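PDB 4BPZ: endo-1,3-beta-glucanase, family GH16 from Zobellia galactanivorans, which probably hydrolyses internal 1,3-beta-glucosidic linkages of laminarin through its family 16 glycoside hydrolase domain, which also binds a calcium ion. Local coordinates for residues 18-32 with 51-64. The protein carries 1 engineered substitution. Numbering follows the deposited sequence.
With CA (calcium ion), chain E.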
loop_
_atom_site.group_PDB
_atom_site.type_symbol
_atom_site.label_atom_id
_atom_site.label_comp_id
_atom_site.label_asym_id
_atom_site.label_seq_id
_atom_site.Cartn_x
_atom_site.Cartn_y
_atom_site.Cartn_z
ATOM N N GLU A 18 10.701 10.883 -6.760
ATOM C CA GLU A 18 10.261 12.215 -6.427
ATOM C C GLU A 18 9.089 12.712 -7.310
ATOM O O GLU A 18 8.535 13.742 -7.055
ATOM C CB GLU A 18 11.440 13.207 -6.572
ATOM C CG GLU A 18 12.585 12.836 -5.626
ATOM C CD GLU A 18 12.288 12.945 -4.184
ATOM O OE1 GLU A 18 11.544 13.847 -3.685
ATOM O OE2 GLU A 18 12.894 12.134 -3.443
ATOM N N PHE A 19 8.757 11.915 -8.316
ATOM C CA PHE A 19 7.611 12.210 -9.166
ATOM C C PHE A 19 7.733 13.601 -9.852
ATOM O O PHE A 19 6.661 14.251 -10.018
ATOM C CB PHE A 19 6.292 12.038 -8.385
ATOM C CG PHE A 19 6.075 10.620 -7.985
ATOM C CD1 PHE A 19 5.967 9.605 -8.934
ATOM C CD2 PHE A 19 6.062 10.298 -6.636
ATOM C CE1 PHE A 19 5.793 8.270 -8.545
ATOM C CE2 PHE A 19 5.929 8.955 -6.230
ATOM C CZ PHE A 19 5.782 7.946 -7.179
ATOM N N GLU A 20 8.911 14.045 -10.237
ATOM C CA GLU A 20 9.064 15.360 -10.827
ATOM C C GLU A 20 8.890 15.306 -12.337
ATOM O O GLU A 20 9.016 16.407 -12.990
ATOM C CB GLU A 20 10.405 15.964 -10.308
ATOM C CG GLU A 20 10.394 16.299 -8.767
ATOM C CD GLU A 20 9.231 17.202 -8.172
ATOM O OE1 GLU A 20 8.974 18.191 -8.948
ATOM O OE2 GLU A 20 8.609 16.977 -6.964
ATOM N N TYR A 21 8.592 14.184 -12.961
ATOM C CA TYR A 21 8.323 14.042 -14.347
ATOM C C TYR A 21 6.792 14.069 -14.693
ATOM O O TYR A 21 5.991 14.249 -13.769
ATOM C CB TYR A 21 8.982 12.769 -14.826
ATOM C CG TYR A 21 8.495 11.550 -14.018
ATOM C CD1 TYR A 21 7.400 10.753 -14.413
ATOM C CD2 TYR A 21 9.196 11.114 -12.910
ATOM C CE1 TYR A 21 6.987 9.613 -13.676
ATOM C CE2 TYR A 21 8.768 10.004 -12.106
ATOM C CZ TYR A 21 7.721 9.300 -12.505
ATOM O OH TYR A 21 7.243 8.160 -11.777
ATOM N N GLU A 22 6.404 13.889 -15.968
ATOM C CA GLU A 22 5.008 13.902 -16.440
ATOM C C GLU A 22 4.580 12.628 -17.173
ATOM O O GLU A 22 5.330 12.199 -18.138
ATOM C CB GLU A 22 4.825 15.057 -17.406
ATOM C CG GLU A 22 3.319 15.350 -17.614
ATOM C CD GLU A 22 3.100 16.648 -18.428
ATOM O OE1 GLU A 22 3.208 17.787 -17.934
ATOM O OE2 GLU A 22 2.783 16.494 -19.544
ATOM N N GLY A 23 3.446 12.011 -16.865
ATOM C CA GLY A 23 2.989 10.864 -17.599
ATOM C C GLY A 23 2.879 9.676 -16.719
ATOM O O GLY A 23 2.382 9.843 -15.551
ATOM N N LYS A 24 3.112 8.455 -17.258
ATOM C CA LYS A 24 2.896 7.222 -16.567
ATOM C C LYS A 24 3.936 7.193 -15.417
ATOM O O LYS A 24 5.118 7.571 -15.513
ATOM C CB LYS A 24 3.127 6.025 -17.486
ATOM C CG LYS A 24 2.235 5.951 -18.738
ATOM C CD LYS A 24 2.550 4.651 -19.548
ATOM C CE LYS A 24 4.040 4.372 -19.946
ATOM N NZ LYS A 24 5.048 3.720 -19.009
ATOM N N PRO A 25 3.563 6.660 -14.268
ATOM C CA PRO A 25 4.575 6.256 -13.289
ATOM C C PRO A 25 5.771 5.545 -13.961
ATOM O O PRO A 25 5.606 4.664 -14.846
ATOM C CB PRO A 25 3.779 5.316 -12.352
ATOM C CG PRO A 25 2.415 5.834 -12.439
ATOM C CD PRO A 25 2.174 6.249 -13.879
ATOM N N ASP A 26 6.968 5.890 -13.499
ATOM C CA ASP A 26 8.201 5.369 -14.138
ATOM C C ASP A 26 8.153 3.814 -14.250
ATOM O O ASP A 26 8.191 3.145 -13.203
ATOM C CB ASP A 26 9.387 5.879 -13.320
ATOM C CG ASP A 26 10.724 5.509 -13.898
ATOM O OD1 ASP A 26 10.860 4.658 -14.780
ATOM O OD2 ASP A 26 11.702 6.115 -13.400
ATOM N N PRO A 27 8.199 3.253 -15.475
ATOM C CA PRO A 27 8.149 1.776 -15.584
ATOM C C PRO A 27 9.358 1.058 -15.078
ATOM O O PRO A 27 9.356 -0.142 -14.876
ATOM C CB PRO A 27 7.908 1.564 -17.058
ATOM C CG PRO A 27 8.675 2.722 -17.696
ATOM C CD PRO A 27 8.217 3.918 -16.784
ATOM N N GLU A 28 10.476 1.754 -14.877
ATOM C CA GLU A 28 11.615 1.129 -14.216
ATOM C C GLU A 28 11.456 0.988 -12.726
ATOM O O GLU A 28 12.167 0.187 -12.100
ATOM C CB GLU A 28 12.906 1.940 -14.471
ATOM C CG GLU A 28 13.440 1.927 -15.913
ATOM C CD GLU A 28 14.722 2.803 -16.163
ATOM O OE1 GLU A 28 15.353 3.365 -15.211
ATOM O OE2 GLU A 28 15.127 2.939 -17.360
ATOM N N LYS A 29 10.493 1.699 -12.160
ATOM C CA LYS A 29 10.285 1.759 -10.695
ATOM C C LYS A 29 8.980 1.045 -10.277
ATOM O O LYS A 29 8.923 0.604 -9.156
ATOM C CB LYS A 29 10.231 3.225 -10.213
ATOM C CG LYS A 29 11.534 4.008 -10.404
ATOM C CD LYS A 29 11.530 5.402 -9.739
ATOM C CE LYS A 29 12.761 6.158 -10.071
ATOM N NZ LYS A 29 13.975 5.580 -9.444
ATOM N N TRP A 30 7.958 1.097 -11.143
ATOM C CA TRP A 30 6.618 0.719 -10.689
ATOM C C TRP A 30 6.028 -0.291 -11.610
ATOM O O TRP A 30 6.057 -0.120 -12.858
ATOM C CB TRP A 30 5.741 2.011 -10.657
ATOM C CG TRP A 30 6.246 3.032 -9.716
ATOM C CD1 TRP A 30 6.844 4.188 -10.075
ATOM C CD2 TRP A 30 6.309 2.945 -8.277
ATOM N NE1 TRP A 30 7.283 4.884 -9.002
ATOM C CE2 TRP A 30 6.973 4.116 -7.868
ATOM C CE3 TRP A 30 5.906 1.995 -7.321
ATOM C CZ2 TRP A 30 7.239 4.396 -6.525
ATOM C CZ3 TRP A 30 6.202 2.285 -5.973
ATOM C CH2 TRP A 30 6.821 3.427 -5.582
ATOM N N HIS A 31 5.420 -1.325 -11.039
ATOM C CA HIS A 31 4.681 -2.384 -11.751
ATOM C C HIS A 31 3.182 -2.236 -11.424
ATOM O O HIS A 31 2.821 -2.041 -10.274
ATOM C CB HIS A 31 5.186 -3.725 -11.181
ATOM C CG HIS A 31 4.423 -4.919 -11.683
ATOM N ND1 HIS A 31 4.552 -5.411 -12.933
ATOM C CD2 HIS A 31 3.473 -5.688 -11.048
ATOM C CE1 HIS A 31 3.738 -6.456 -13.084
ATOM N NE2 HIS A 31 3.102 -6.665 -11.927
ATOM N N TYR A 32 2.358 -2.359 -12.416
ATOM C CA TYR A 32 0.897 -2.351 -12.204
ATOM C C TYR A 32 0.362 -3.733 -12.006
ATOM O O TYR A 32 0.693 -4.657 -12.767
ATOM C CB TYR A 32 0.206 -1.774 -13.382
ATOM C CG TYR A 32 0.344 -0.290 -13.545
ATOM C CD1 TYR A 32 1.381 0.279 -14.217
ATOM C CD2 TYR A 32 -0.612 0.539 -12.904
ATOM C CE1 TYR A 32 1.403 1.735 -14.383
ATOM C CE2 TYR A 32 -0.568 1.880 -12.989
ATOM C CZ TYR A 32 0.314 2.462 -13.798
ATOM O OH TYR A 32 0.359 3.860 -13.942
ATOM N N THR A 51 -6.405 -0.894 -12.860
ATOM C CA THR A 51 -6.026 -0.744 -14.291
ATOM C C THR A 51 -4.726 0.000 -14.321
ATOM O O THR A 51 -4.289 0.650 -13.366
ATOM C CB THR A 51 -7.102 -0.050 -15.153
ATOM O OG1 THR A 51 -6.870 1.365 -15.214
ATOM C CG2 THR A 51 -8.495 -0.415 -14.753
ATOM N N ASN A 52 -4.099 -0.027 -15.531
ATOM C CA ASN A 52 -2.880 0.753 -15.726
ATOM C C ASN A 52 -3.106 1.987 -16.571
ATOM O O ASN A 52 -2.168 2.556 -17.112
ATOM C CB ASN A 52 -1.704 -0.083 -16.274
ATOM C CG ASN A 52 -1.826 -0.416 -17.730
ATOM O OD1 ASN A 52 -0.772 -0.843 -18.376
ATOM N ND2 ASN A 52 -2.900 -0.238 -18.312
ATOM N N ARG A 53 -4.364 2.443 -16.668
ATOM C CA ARG A 53 -4.719 3.560 -17.494
ATOM C C ARG A 53 -4.466 4.869 -16.853
ATOM O O ARG A 53 -4.442 5.006 -15.610
ATOM C CB ARG A 53 -6.208 3.481 -17.889
ATOM C CG ARG A 53 -6.663 2.180 -18.509
ATOM C CD ARG A 53 -8.146 2.229 -18.682
ATOM N NE ARG A 53 -8.754 2.349 -17.357
ATOM C CZ ARG A 53 -9.967 2.837 -17.097
ATOM N NH1 ARG A 53 -10.823 3.137 -18.051
ATOM N NH2 ARG A 53 -10.339 3.052 -15.836
ATOM N N SER A 54 -4.348 5.914 -17.660
ATOM C CA SER A 54 -4.273 7.290 -17.107
ATOM C C SER A 54 -5.488 7.735 -16.359
ATOM O O SER A 54 -5.364 8.617 -15.506
ATOM C CB SER A 54 -3.993 8.379 -18.149
ATOM O OG SER A 54 -2.672 8.252 -18.590
ATOM N N GLU A 55 -6.631 7.055 -16.546
ATOM C CA GLU A 55 -7.773 7.353 -15.670
ATOM C C GLU A 55 -7.372 7.171 -14.221
ATOM O O GLU A 55 -7.859 7.932 -13.346
ATOM C CB GLU A 55 -8.888 6.358 -15.951
ATOM C CG GLU A 55 -9.855 6.757 -17.056
ATOM C CD GLU A 55 -9.357 6.514 -18.459
ATOM O OE1 GLU A 55 -8.221 6.068 -18.674
ATOM O OE2 GLU A 55 -10.170 6.786 -19.406
ATOM N N ASN A 56 -6.603 6.130 -13.899
ATOM C CA ASN A 56 -6.379 5.770 -12.516
ATOM C C ASN A 56 -5.070 6.063 -11.921
ATOM O O ASN A 56 -4.919 5.951 -10.708
ATOM C CB ASN A 56 -6.750 4.265 -12.316
ATOM C CG ASN A 56 -8.125 3.907 -12.809
ATOM O OD1 ASN A 56 -8.290 3.124 -13.751
ATOM N ND2 ASN A 56 -9.178 4.498 -12.195
ATOM N N SER A 57 -4.069 6.511 -12.723
ATOM C CA SER A 57 -2.829 6.944 -12.150
ATOM C C SER A 57 -2.130 7.783 -13.131
ATOM O O SER A 57 -2.172 7.560 -14.364
ATOM C CB SER A 57 -1.952 5.804 -11.648
ATOM O OG SER A 57 -1.609 4.961 -12.744
ATOM N N PHE A 58 -1.399 8.780 -12.617
ATOM C CA PHE A 58 -0.701 9.744 -13.508
ATOM C C PHE A 58 0.236 10.567 -12.631
ATOM O O PHE A 58 -0.024 10.755 -11.388
ATOM C CB PHE A 58 -1.697 10.666 -14.294
ATOM C CG PHE A 58 -2.672 11.358 -13.399
ATOM C CD1 PHE A 58 -3.805 10.724 -12.900
ATOM C CD2 PHE A 58 -2.507 12.705 -13.053
ATOM C CE1 PHE A 58 -4.733 11.386 -12.105
ATOM C CE2 PHE A 58 -3.474 13.389 -12.329
ATOM C CZ PHE A 58 -4.586 12.703 -11.808
ATOM N N VAL A 59 1.257 11.127 -13.251
ATOM C CA VAL A 59 2.222 11.918 -12.529
ATOM C C VAL A 59 2.220 13.295 -13.186
ATOM O O VAL A 59 2.293 13.440 -14.431
ATOM C CB VAL A 59 3.640 11.327 -12.611
ATOM C CG1 VAL A 59 4.667 12.098 -11.810
ATOM C CG2 VAL A 59 3.598 9.853 -12.097
ATOM N N SER A 60 2.108 14.324 -12.358
ATOM C CA SER A 60 2.078 15.689 -12.903
ATOM C C SER A 60 2.360 16.617 -11.780
ATOM O O SER A 60 2.088 16.331 -10.583
ATOM C CB SER A 60 0.701 16.065 -13.458
ATOM O OG SER A 60 -0.347 15.944 -12.491
ATOM N N ASP A 61 2.937 17.775 -12.101
ATOM C CA ASP A 61 3.079 18.823 -11.110
ATOM C C ASP A 61 3.857 18.386 -9.816
ATOM O O ASP A 61 3.477 18.849 -8.709
ATOM C CB ASP A 61 1.657 19.409 -10.819
ATOM C CG ASP A 61 1.625 20.693 -9.994
ATOM O OD1 ASP A 61 2.554 21.540 -10.127
ATOM O OD2 ASP A 61 0.549 20.910 -9.305
ATOM N N GLY A 62 4.794 17.470 -9.950
ATOM C CA GLY A 62 5.611 16.981 -8.854
ATOM C C GLY A 62 5.016 15.909 -7.971
ATOM O O GLY A 62 5.668 15.481 -7.014
ATOM N N THR A 63 3.845 15.331 -8.314
ATOM C CA THR A 63 3.255 14.327 -7.498
ATOM C C THR A 63 2.615 13.226 -8.340
ATOM O O THR A 63 2.126 13.437 -9.494
ATOM C CB THR A 63 2.154 14.875 -6.544
ATOM O OG1 THR A 63 1.058 15.357 -7.297
ATOM C CG2 THR A 63 2.577 15.976 -5.686
ATOM N N LEU A 64 2.601 12.014 -7.775
ATOM C CA LEU A 64 1.808 10.906 -8.297
ATOM C C LEU A 64 0.399 11.043 -7.793
ATOM O O LEU A 64 0.168 11.332 -6.614
ATOM C CB LEU A 64 2.432 9.573 -7.724
ATOM C CG LEU A 64 1.555 8.336 -7.918
ATOM C CD1 LEU A 64 1.452 7.933 -9.381
ATOM C CD2 LEU A 64 2.152 7.214 -7.105
HETATM CA CA CA E . 7.440 15.267 -5.627
HETATM O O HOH W 1 9.410 15.434 -4.277
HETATM O O HOH W 2 5.430 15.834 -11.813
HETATM O O HOH W 3 -1.055 5.362 -15.892
#
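Glu20 and Gly62 meet at the calcium ion: Glu20 OE2 binds the metal at 2.5 Å and backbone Gly62 O at 2.3 Å. Glu18 O, a water and Asp250 O and OD1 complete the site. A bent chain (chi2 -53°) folds the Glu20 carboxylate back to the metal; Gly62, at positive phi in the type I' turn 60-63, leaves room for it. A second water joins the segments, donating to Phe19 O and Tyr21 O and accepting from Gly62 N.

Beside the metal, Leu64 CB sits squarely over the Phe19 ring, 3.5 Å from its centroid, and Val59 CG1 lies over a face of Tyr21, offset toward the rim. Branched Val59 packs against both residues, CG1 also meeting Phe19 CB and CG2 near Tyr21 CE1. Tyr21 OH reaches Asp26 N and Asp17. Gly23 and Val59 form a single antiparallel hydrogen-bonded pair, Gly23 N to Val59 O at 3.0 Å and Val59 N to Gly23 O at 2.9 Å; Gly23's backbone angles suit a residue without CB.

Farther along, Asn52 CB covers one face of Tyr32, its amide nearly perpendicular to the ring (88°), while Ser57 OG lies in the ring plane, 2.6 Å from Tyr32 OH. Phe19 and Leu64 touch Ile249; through Asp250 of the same strand 244-255, calcium joins both loops to it at the margin of the family 16 beta-sandwich, away from the glycan pocket.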